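Local coordinates for protein magnesium-protoporphyrin O-methyltransferase (Synechocystis sp., PDB 4QDK) that transfers a methyl group from S-adenosyl-L-methionine to magnesium-protoporphyrin IX, giving the 13-monomethyl ester on the pathway to chlorophyll, at residues Y15-G20 and D91-M96; K95-A100 and F116-L121; V42-T47 and R218-R223. All coordinates share one frame; numbering follows the deposited sequence.

Interaction 1. Residues Y15-G20 and D91-M96; sequences YFNSTG and DISEKM. With SAH (S-adenosyl-L-homocysteine), chain C.
The carboxamide oxygen of N17 is held by K95 N and approached by the hydroxyl of S93 at the start of helix 94-108. K95 N donates to N17 OD1 over 3.2 Å in a nearly straight bond, and S93 OG lies 2.7 Å from N17 OD1. S93 OG also sits 3.0 Å from F16 O, so its proton has two possible acceptors. With OG anti to its own backbone N (chi1 162°), the S93 hydroxyl accepts from M96 N, the N-cap bond of the helix. K95 bends back, and its NZ reaches N17 O at 3.1 Å, a second link. A water joins N17 ND2 to I92 O and E94 N.

Below, F16 lies between the cofactor ribose and Y15: SAH C3' stands over the centre of one face, Y15 CD2 over the rim of the other, and M96 CE comes in the ring plane at F16 CD2 (3.4 Å). SAH O2' donates to D91 OD1 (2.6 Å) and SAH O3' to D91 OD2, while S93 N bonds to D91 OD1 in an Asx turn. An acidic residue ending the second strand and binding both ribose hydroxyls is the hallmark of the class I, Rossmann-like methyltransferase cofactor site.

Interaction 2. Residues K95-A100 and F116-L121; sequences KMVGEA and FMTQDL. With SAH (S-adenosyl-L-homocysteine), chain C.
Helix 95-100 runs almost antiparallel to strand 116-118, at 165° between their directions, and the two axes approach to 7.9 Å, with V97 and T118 closest in the backbone. V97 fills the middle of the interface. V97 CG1 touches F116 CB at 4.1 Å, while V97 CG2, set beside the backbone N, comes within 3.5 Å of T118 OG1 and also touches the carbonyl oxygen of M117. One turn later A100 meets the ring of F116 squarely: the methyl CB stands 3.8 Å from the ring centroid and only 11° off its normal, a CH-pi contact over the face. F116 CG lies anti to its own carbonyl carbon (chi1 -65°), a setting that brings the ring flat under the methyl, and the rim atom CE2 passes near A100 O. Farther along the helix, Q101 and A104 also touch the F116 side chain.

Past the strand the chain turns to the cofactor. L121 N donates to SAH N1 in an almost linear bond of 2.9 Å, and SAH N6 donates to D120 OD1 at 2.9 Å, so the adenine edge is read by one backbone donor and one carboxylate. D120 OD2 is held in turn by a salt bridge to K9.

No hydrogen bond crosses between these two segments: helix and strand meet through apolar packing and a CH-pi contact, while directional bonds from residues 120-121 go to the adenine.

Interaction 3. Residues V42-T47 and R218-R223; sequences VGHQQT and RFYYSR. With SAH (S-adenosyl-L-homocysteine), chain C.
Where helix 35-58 passes the beginning of the last long strand, 221-229, the ring of Y220 lies against the helix backbone. One ring face covers the peptide link between G43 and H44: G43 C lies above the rim and H44 N above the centre, and G43 O comes within 3.3 Å of Y220 CE1. A beta carbon on G43 would run into Y220 CD1, so the lack of a side chain lets the ring come this close. With CG anti to the backbone N (chi1 177°), Y220 extends toward the helix, and its OH lies 2.8 Å from T47 OG1 near the ring edge, a hydrogen bond whose direction is unsettled. Its hydroxyl also bonds to D135, which S222 OG shares, while T47 OG1 has a second partner in T215. Replacing Y220 with an alanine would probably open a gap over the G43-H44 peptide and leave T47 and D135 without their shared hydroxyl.

H44 turns its ring edge to the cofactor carboxylate: NE2 donates to SAH OXT at 2.8 Å and, more weakly, to SAH O at 2.7 Å. The helix so brings H44 to the amino acid end of the cofactor in a class I methyltransferase fold.

From the N terminus, residues 15-20 come first and 42-47 next, both in the helical N-terminal region. Interaction 1 closes its loop at 91-96, joining helices 8-16 and 19-27 to the start of helix 94-108. Interaction 2 closes a much shorter one, from 95-100 to 116-121, tying that helix to edge strand 115-118; it shares K95 and M96 with interaction 1, and backbone bonds of D91 with M117 and Q119 further join them. Interaction 3 waits for 218-223, linking helix 35-58 to strand 221-229, so its long loop encloses interaction 2 and crosses that of interaction 1. Centre to centre, it lies about 21 and 22 Å from interactions 1 and 2. All three touch SAH.

Interaction 1. Residues Y15-G20 and D91-M96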
# COMPACT_ATOMS: atom_id res chain seq x y z
N TYR A 15 -4.39 29.56 -6.09
CA TYR A 15 -4.61 29.20 -4.69
C TYR A 15 -3.69 28.07 -4.26
O TYR A 15 -2.99 28.17 -3.25
CB TYR A 15 -6.08 28.80 -4.46
CG TYR A 15 -6.33 28.28 -3.07
CD1 TYR A 15 -6.32 29.13 -1.97
CD2 TYR A 15 -6.56 26.92 -2.85
CE1 TYR A 15 -6.54 28.65 -0.70
CE2 TYR A 15 -6.79 26.44 -1.58
CZ TYR A 15 -6.78 27.30 -0.51
OH TYR A 15 -6.99 26.82 0.76
N PHE A 16 -3.67 26.99 -5.03
CA PHE A 16 -2.84 25.83 -4.70
C PHE A 16 -1.35 26.06 -4.98
O PHE A 16 -0.52 25.19 -4.69
CB PHE A 16 -3.34 24.57 -5.42
CG PHE A 16 -4.57 23.97 -4.79
CD1 PHE A 16 -5.83 24.20 -5.32
CD2 PHE A 16 -4.46 23.18 -3.66
CE1 PHE A 16 -6.95 23.65 -4.74
CE2 PHE A 16 -5.58 22.62 -3.07
CZ PHE A 16 -6.83 22.86 -3.61
N ASN A 17 -1.01 27.22 -5.54
CA ASN A 17 0.39 27.61 -5.71
C ASN A 17 0.83 28.61 -4.65
O ASN A 17 1.98 29.06 -4.65
CB ASN A 17 0.63 28.19 -7.11
CG ASN A 17 0.89 27.12 -8.15
OD1 ASN A 17 1.30 26.01 -7.83
ND2 ASN A 17 0.65 27.45 -9.42
N SER A 18 -0.08 28.96 -3.74
CA SER A 18 0.23 29.93 -2.69
C SER A 18 -0.30 29.48 -1.33
O SER A 18 0.18 28.50 -0.77
CB SER A 18 -0.31 31.32 -3.05
OG SER A 18 -1.72 31.30 -3.21
N THR A 19 -1.29 30.20 -0.82
CA THR A 19 -1.83 29.92 0.51
C THR A 19 -2.41 28.51 0.61
O THR A 19 -2.36 27.88 1.66
CB THR A 19 -2.91 30.94 0.91
OG1 THR A 19 -4.01 30.86 0.01
CG2 THR A 19 -2.34 32.35 0.88
N GLY A 20 -2.97 28.02 -0.50
CA GLY A 20 -3.54 26.69 -0.53
C GLY A 20 -2.49 25.60 -0.46
O GLY A 20 -2.73 24.55 0.13
N ASP A 91 -1.15 17.41 -11.95
CA ASP A 91 -1.86 18.44 -11.20
C ASP A 91 -1.63 19.79 -11.85
O ASP A 91 -0.58 20.03 -12.44
CB ASP A 91 -1.38 18.46 -9.75
CG ASP A 91 -2.33 19.19 -8.83
OD1 ASP A 91 -2.38 20.44 -8.88
OD2 ASP A 91 -3.04 18.52 -8.05
N ILE A 92 -2.61 20.68 -11.75
CA ILE A 92 -2.51 21.99 -12.36
C ILE A 92 -1.49 22.86 -11.63
O ILE A 92 -0.99 23.85 -12.17
CB ILE A 92 -3.89 22.70 -12.41
CG1 ILE A 92 -3.89 23.83 -13.44
CG2 ILE A 92 -4.28 23.21 -11.03
CD1 ILE A 92 -5.27 24.37 -13.75
N SER A 93 -1.17 22.47 -10.40
CA SER A 93 -0.28 23.25 -9.54
C SER A 93 1.14 22.70 -9.50
O SER A 93 1.36 21.57 -9.07
CB SER A 93 -0.84 23.29 -8.11
OG SER A 93 0.16 23.68 -7.18
N GLU A 94 2.10 23.51 -9.95
CA GLU A 94 3.50 23.11 -9.95
C GLU A 94 4.03 22.90 -8.53
O GLU A 94 4.93 22.08 -8.32
CB GLU A 94 4.36 24.14 -10.70
CG GLU A 94 4.24 25.55 -10.16
CD GLU A 94 4.99 26.56 -11.02
OE1 GLU A 94 5.56 26.16 -12.05
OE2 GLU A 94 4.99 27.76 -10.66
N LYS A 95 3.48 23.63 -7.57
CA LYS A 95 3.87 23.48 -6.17
C LYS A 95 3.47 22.11 -5.65
O LYS A 95 4.25 21.43 -4.97
CB LYS A 95 3.25 24.57 -5.30
CG LYS A 95 4.19 25.72 -4.95
CD LYS A 95 4.47 26.61 -6.15
CE LYS A 95 5.45 27.72 -5.78
NZ LYS A 95 4.99 28.49 -4.59
N MET A 96 2.24 21.70 -5.95
CA MET A 96 1.74 20.40 -5.55
C MET A 96 2.54 19.28 -6.21
O MET A 96 2.90 18.29 -5.56
CB MET A 96 0.25 20.26 -5.88
CG MET A 96 -0.65 21.14 -5.03
SD MET A 96 -0.53 20.71 -3.28
CE MET A 96 -1.54 21.97 -2.53
N SAH C . -6.51 14.30 -5.55
CA SAH C . -5.56 14.65 -4.50
CB SAH C . -5.49 16.16 -4.29
CG SAH C . -6.82 16.84 -4.00
SD SAH C . -6.61 18.59 -3.57
C SAH C . -5.93 13.97 -3.19
O SAH C . -5.08 13.76 -2.33
OXT SAH C . -7.09 13.63 -2.98
C5' SAH C . -7.22 19.10 -5.20
C4' SAH C . -6.10 19.24 -6.22
O4' SAH C . -6.64 19.38 -7.51
C3' SAH C . -5.21 20.46 -5.98
O3' SAH C . -3.88 20.02 -5.83
C2' SAH C . -5.34 21.28 -7.25
O2' SAH C . -4.11 21.86 -7.64
C1' SAH C . -5.81 20.25 -8.25
N9 SAH C . -6.55 20.82 -9.39
C8 SAH C . -7.51 21.80 -9.36
N7 SAH C . -7.92 22.02 -10.63
C5 SAH C . -7.24 21.20 -11.47
C6 SAH C . -7.27 21.03 -12.84
N6 SAH C . -8.10 21.75 -13.60
N1 SAH C . -6.44 20.10 -13.43
C2 SAH C . -5.58 19.35 -12.64
N3 SAH C . -5.55 19.53 -11.28
C4 SAH C . -6.37 20.45 -10.70
O HOH W 1 1.07 25.72 -11.70

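Interaction 2. Residues K95-A100 and F116-L121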
# COMPACT_ATOMS: atom_id res chain seq x y z
N LYS A 95 3.48 23.63 -7.57
CA LYS A 95 3.87 23.48 -6.17
C LYS A 95 3.47 22.11 -5.65
O LYS A 95 4.25 21.43 -4.97
CB LYS A 95 3.25 24.57 -5.30
CG LYS A 95 4.19 25.72 -4.95
CD LYS A 95 4.47 26.61 -6.15
CE LYS A 95 5.45 27.72 -5.78
NZ LYS A 95 4.99 28.49 -4.59
N MET A 96 2.24 21.70 -5.95
CA MET A 96 1.74 20.40 -5.55
C MET A 96 2.54 19.28 -6.21
O MET A 96 2.90 18.29 -5.56
CB MET A 96 0.25 20.26 -5.88
CG MET A 96 -0.65 21.14 -5.03
SD MET A 96 -0.53 20.71 -3.28
CE MET A 96 -1.54 21.97 -2.53
N VAL A 97 2.82 19.44 -7.50
CA VAL A 97 3.59 18.45 -8.25
C VAL A 97 4.99 18.27 -7.68
O VAL A 97 5.46 17.15 -7.51
CB VAL A 97 3.68 18.85 -9.75
CG1 VAL A 97 4.72 17.99 -10.46
CG2 VAL A 97 2.32 18.72 -10.41
N GLY A 98 5.64 19.39 -7.37
CA GLY A 98 6.98 19.36 -6.80
C GLY A 98 7.02 18.64 -5.47
O GLY A 98 7.96 17.90 -5.18
N GLU A 99 6.00 18.87 -4.65
CA GLU A 99 5.91 18.22 -3.35
C GLU A 99 5.66 16.72 -3.51
O GLU A 99 6.23 15.90 -2.78
CB GLU A 99 4.80 18.85 -2.51
CG GLU A 99 4.69 18.31 -1.09
CD GLU A 99 5.78 18.82 -0.18
OE1 GLU A 99 6.62 19.63 -0.63
OE2 GLU A 99 5.81 18.41 1.00
N ALA A 100 4.82 16.36 -4.47
CA ALA A 100 4.52 14.96 -4.76
C ALA A 100 5.79 14.21 -5.16
O ALA A 100 6.05 13.11 -4.68
CB ALA A 100 3.46 14.85 -5.84
N PHE A 116 5.20 12.18 -12.27
CA PHE A 116 4.40 13.37 -12.01
C PHE A 116 4.64 14.46 -13.06
O PHE A 116 5.74 14.59 -13.60
CB PHE A 116 4.67 13.91 -10.61
CG PHE A 116 4.23 12.99 -9.50
CD1 PHE A 116 2.89 12.88 -9.17
CD2 PHE A 116 5.16 12.25 -8.78
CE1 PHE A 116 2.48 12.03 -8.15
CE2 PHE A 116 4.75 11.41 -7.76
CZ PHE A 116 3.41 11.30 -7.45
N MET A 117 3.60 15.24 -13.32
CA MET A 117 3.64 16.26 -14.37
C MET A 117 2.69 17.40 -14.03
O MET A 117 1.59 17.17 -13.54
CB MET A 117 3.25 15.62 -15.70
CG MET A 117 3.23 16.57 -16.88
SD MET A 117 2.68 15.74 -18.38
CE MET A 117 0.99 15.34 -17.97
N THR A 118 3.12 18.63 -14.29
CA THR A 118 2.25 19.79 -14.12
C THR A 118 1.36 19.94 -15.35
O THR A 118 1.86 20.18 -16.45
CB THR A 118 3.04 21.08 -13.89
OG1 THR A 118 3.77 20.98 -12.66
CG2 THR A 118 2.10 22.28 -13.82
N GLN A 119 0.06 19.79 -15.17
CA GLN A 119 -0.87 19.79 -16.29
C GLN A 119 -2.31 19.98 -15.84
O GLN A 119 -2.74 19.38 -14.85
CB GLN A 119 -0.74 18.48 -17.06
CG GLN A 119 -1.58 18.40 -18.33
CD GLN A 119 -0.93 19.08 -19.51
OE1 GLN A 119 -0.64 20.28 -19.47
NE2 GLN A 119 -0.68 18.32 -20.57
N ASP A 120 -3.04 20.82 -16.56
CA ASP A 120 -4.48 20.93 -16.41
C ASP A 120 -5.09 19.62 -16.92
O ASP A 120 -4.80 19.19 -18.03
CB ASP A 120 -4.99 22.12 -17.22
CG ASP A 120 -6.51 22.22 -17.25
OD1 ASP A 120 -7.19 21.65 -16.38
OD2 ASP A 120 -7.02 22.90 -18.17
N LEU A 121 -5.91 18.97 -16.09
CA LEU A 121 -6.47 17.67 -16.44
C LEU A 121 -7.27 17.71 -17.74
O LEU A 121 -7.41 16.70 -18.42
CB LEU A 121 -7.30 17.09 -15.29
CG LEU A 121 -8.54 17.84 -14.79
CD1 LEU A 121 -9.79 17.48 -15.60
CD2 LEU A 121 -8.78 17.56 -13.31
N SAH C . -6.51 14.30 -5.55
CA SAH C . -5.56 14.65 -4.50
CB SAH C . -5.49 16.16 -4.29
CG SAH C . -6.82 16.84 -4.00
SD SAH C . -6.61 18.59 -3.57
C SAH C . -5.93 13.97 -3.19
O SAH C . -5.08 13.76 -2.33
OXT SAH C . -7.09 13.63 -2.98
C5' SAH C . -7.22 19.10 -5.20
C4' SAH C . -6.10 19.24 -6.22
O4' SAH C . -6.64 19.38 -7.51
C3' SAH C . -5.21 20.46 -5.98
O3' SAH C . -3.88 20.02 -5.83
C2' SAH C . -5.34 21.28 -7.25
O2' SAH C . -4.11 21.86 -7.64
C1' SAH C . -5.81 20.25 -8.25
N9 SAH C . -6.55 20.82 -9.39
C8 SAH C . -7.51 21.80 -9.36
N7 SAH C . -7.92 22.02 -10.63
C5 SAH C . -7.24 21.20 -11.47
C6 SAH C . -7.27 21.03 -12.84
N6 SAH C . -8.10 21.75 -13.60
N1 SAH C . -6.44 20.10 -13.43
C2 SAH C . -5.58 19.35 -12.64
N3 SAH C . -5.55 19.53 -11.28
C4 SAH C . -6.37 20.45 -10.70

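Interaction 3. Residues V42-T47 and R218-R223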
# COMPACT_ATOMS: atom_id res chain seq x y z
N VAL A 42 -7.93 13.03 8.49
CA VAL A 42 -8.48 11.70 8.73
C VAL A 42 -9.52 11.33 7.67
O VAL A 42 -9.51 10.22 7.14
CB VAL A 42 -9.10 11.59 10.14
CG1 VAL A 42 -9.86 10.27 10.29
CG2 VAL A 42 -8.02 11.71 11.20
N GLY A 43 -10.41 12.27 7.38
CA GLY A 43 -11.43 12.05 6.37
C GLY A 43 -10.84 11.77 5.01
O GLY A 43 -11.21 10.81 4.34
N HIS A 44 -9.90 12.61 4.60
CA HIS A 44 -9.22 12.43 3.32
C HIS A 44 -8.46 11.11 3.27
O HIS A 44 -8.46 10.42 2.25
CB HIS A 44 -8.28 13.60 3.03
CG HIS A 44 -7.45 13.41 1.80
ND1 HIS A 44 -6.12 13.08 1.85
CD2 HIS A 44 -7.77 13.51 0.48
CE1 HIS A 44 -5.65 12.98 0.61
NE2 HIS A 44 -6.63 13.24 -0.23
N GLN A 45 -7.81 10.76 4.38
CA GLN A 45 -7.08 9.49 4.45
C GLN A 45 -8.03 8.31 4.25
O GLN A 45 -7.67 7.32 3.63
CB GLN A 45 -6.35 9.37 5.79
CG GLN A 45 -5.47 8.14 5.89
CD GLN A 45 -4.37 8.12 4.84
OE1 GLN A 45 -4.22 7.16 4.09
NE2 GLN A 45 -3.59 9.19 4.79
N GLN A 46 -9.25 8.43 4.78
CA GLN A 46 -10.25 7.38 4.61
C GLN A 46 -10.65 7.22 3.15
O GLN A 46 -10.80 6.10 2.66
CB GLN A 46 -11.48 7.64 5.48
CG GLN A 46 -11.27 7.34 6.96
CD GLN A 46 -12.55 7.47 7.77
OE1 GLN A 46 -13.64 7.64 7.22
NE2 GLN A 46 -12.42 7.39 9.09
N THR A 47 -10.82 8.34 2.45
CA THR A 47 -11.16 8.31 1.04
C THR A 47 -10.06 7.63 0.23
O THR A 47 -10.33 6.73 -0.57
CB THR A 47 -11.39 9.72 0.48
OG1 THR A 47 -12.50 10.33 1.15
CG2 THR A 47 -11.67 9.67 -1.02
N ARG A 218 -16.33 15.14 10.81
CA ARG A 218 -16.88 16.40 11.32
C ARG A 218 -16.89 17.50 10.25
O ARG A 218 -17.88 18.21 10.10
CB ARG A 218 -16.11 16.88 12.55
CG ARG A 218 -16.15 15.92 13.72
CD ARG A 218 -15.39 16.48 14.92
NE ARG A 218 -15.99 17.71 15.43
CZ ARG A 218 -15.50 18.42 16.43
NH1 ARG A 218 -14.38 18.04 17.04
NH2 ARG A 218 -16.12 19.52 16.84
N PHE A 219 -15.79 17.62 9.52
CA PHE A 219 -15.62 18.73 8.58
C PHE A 219 -15.25 18.28 7.18
O PHE A 219 -14.86 19.09 6.34
CB PHE A 219 -14.55 19.70 9.10
CG PHE A 219 -14.73 20.08 10.54
CD1 PHE A 219 -15.74 20.93 10.92
CD2 PHE A 219 -13.88 19.58 11.51
CE1 PHE A 219 -15.91 21.28 12.24
CE2 PHE A 219 -14.04 19.93 12.84
CZ PHE A 219 -15.05 20.78 13.20
N TYR A 220 -15.38 16.98 6.92
CA TYR A 220 -15.03 16.41 5.62
C TYR A 220 -16.13 15.48 5.13
O TYR A 220 -16.58 14.59 5.85
CB TYR A 220 -13.69 15.67 5.71
CG TYR A 220 -13.26 14.98 4.42
CD1 TYR A 220 -13.68 13.69 4.12
CD2 TYR A 220 -12.41 15.61 3.52
CE1 TYR A 220 -13.28 13.05 2.96
CE2 TYR A 220 -12.00 14.98 2.35
CZ TYR A 220 -12.44 13.71 2.08
OH TYR A 220 -12.05 13.07 0.92
N TYR A 221 -16.58 15.70 3.89
CA TYR A 221 -17.64 14.89 3.31
C TYR A 221 -17.34 14.60 1.85
O TYR A 221 -17.25 15.52 1.04
CB TYR A 221 -18.99 15.60 3.43
CG TYR A 221 -19.31 16.09 4.82
CD1 TYR A 221 -19.90 15.25 5.76
CD2 TYR A 221 -19.02 17.40 5.21
CE1 TYR A 221 -20.19 15.69 7.03
CE2 TYR A 221 -19.31 17.85 6.48
CZ TYR A 221 -19.89 16.99 7.39
OH TYR A 221 -20.18 17.43 8.66
N SER A 222 -17.17 13.33 1.51
CA SER A 222 -16.81 12.95 0.15
C SER A 222 -17.55 11.70 -0.32
O SER A 222 -17.46 10.64 0.30
CB SER A 222 -15.30 12.76 0.03
OG SER A 222 -14.91 12.60 -1.33
N ARG A 223 -18.28 11.84 -1.42
CA ARG A 223 -18.96 10.72 -2.05
C ARG A 223 -18.06 10.16 -3.13
O ARG A 223 -17.53 10.91 -3.95
CB ARG A 223 -20.29 11.19 -2.64
CG ARG A 223 -21.07 10.12 -3.40
CD ARG A 223 -21.60 9.04 -2.48
NE ARG A 223 -22.67 8.29 -3.12
CZ ARG A 223 -22.86 6.98 -2.97
NH1 ARG A 223 -22.04 6.27 -2.20
NH2 ARG A 223 -23.87 6.39 -3.59
N SAH C . -6.51 14.30 -5.55
CA SAH C . -5.56 14.65 -4.50
CB SAH C . -5.49 16.16 -4.29
CG SAH C . -6.82 16.84 -4.00
SD SAH C . -6.61 18.59 -3.57
C SAH C . -5.93 13.97 -3.19
O SAH C . -5.08 13.76 -2.33
OXT SAH C . -7.09 13.63 -2.98
C5' SAH C . -7.22 19.10 -5.20
C4' SAH C . -6.10 19.24 -6.22
O4' SAH C . -6.64 19.38 -7.51
C3' SAH C . -5.21 20.46 -5.98
O3' SAH C . -3.88 20.02 -5.83
C2' SAH C . -5.34 21.28 -7.25
O2' SAH C . -4.11 21.86 -7.64
C1' SAH C . -5.81 20.25 -8.25
N9 SAH C . -6.55 20.82 -9.39
C8 SAH C . -7.51 21.80 -9.36
N7 SAH C . -7.92 22.02 -10.63
C5 SAH C . -7.24 21.20 -11.47
C6 SAH C . -7.27 21.03 -12.84
N6 SAH C . -8.10 21.75 -13.60
N1 SAH C . -6.44 20.10 -13.43
C2 SAH C . -5.58 19.35 -12.64
N3 SAH C . -5.55 19.53 -11.28
C4 SAH C . -6.37 20.45 -10.70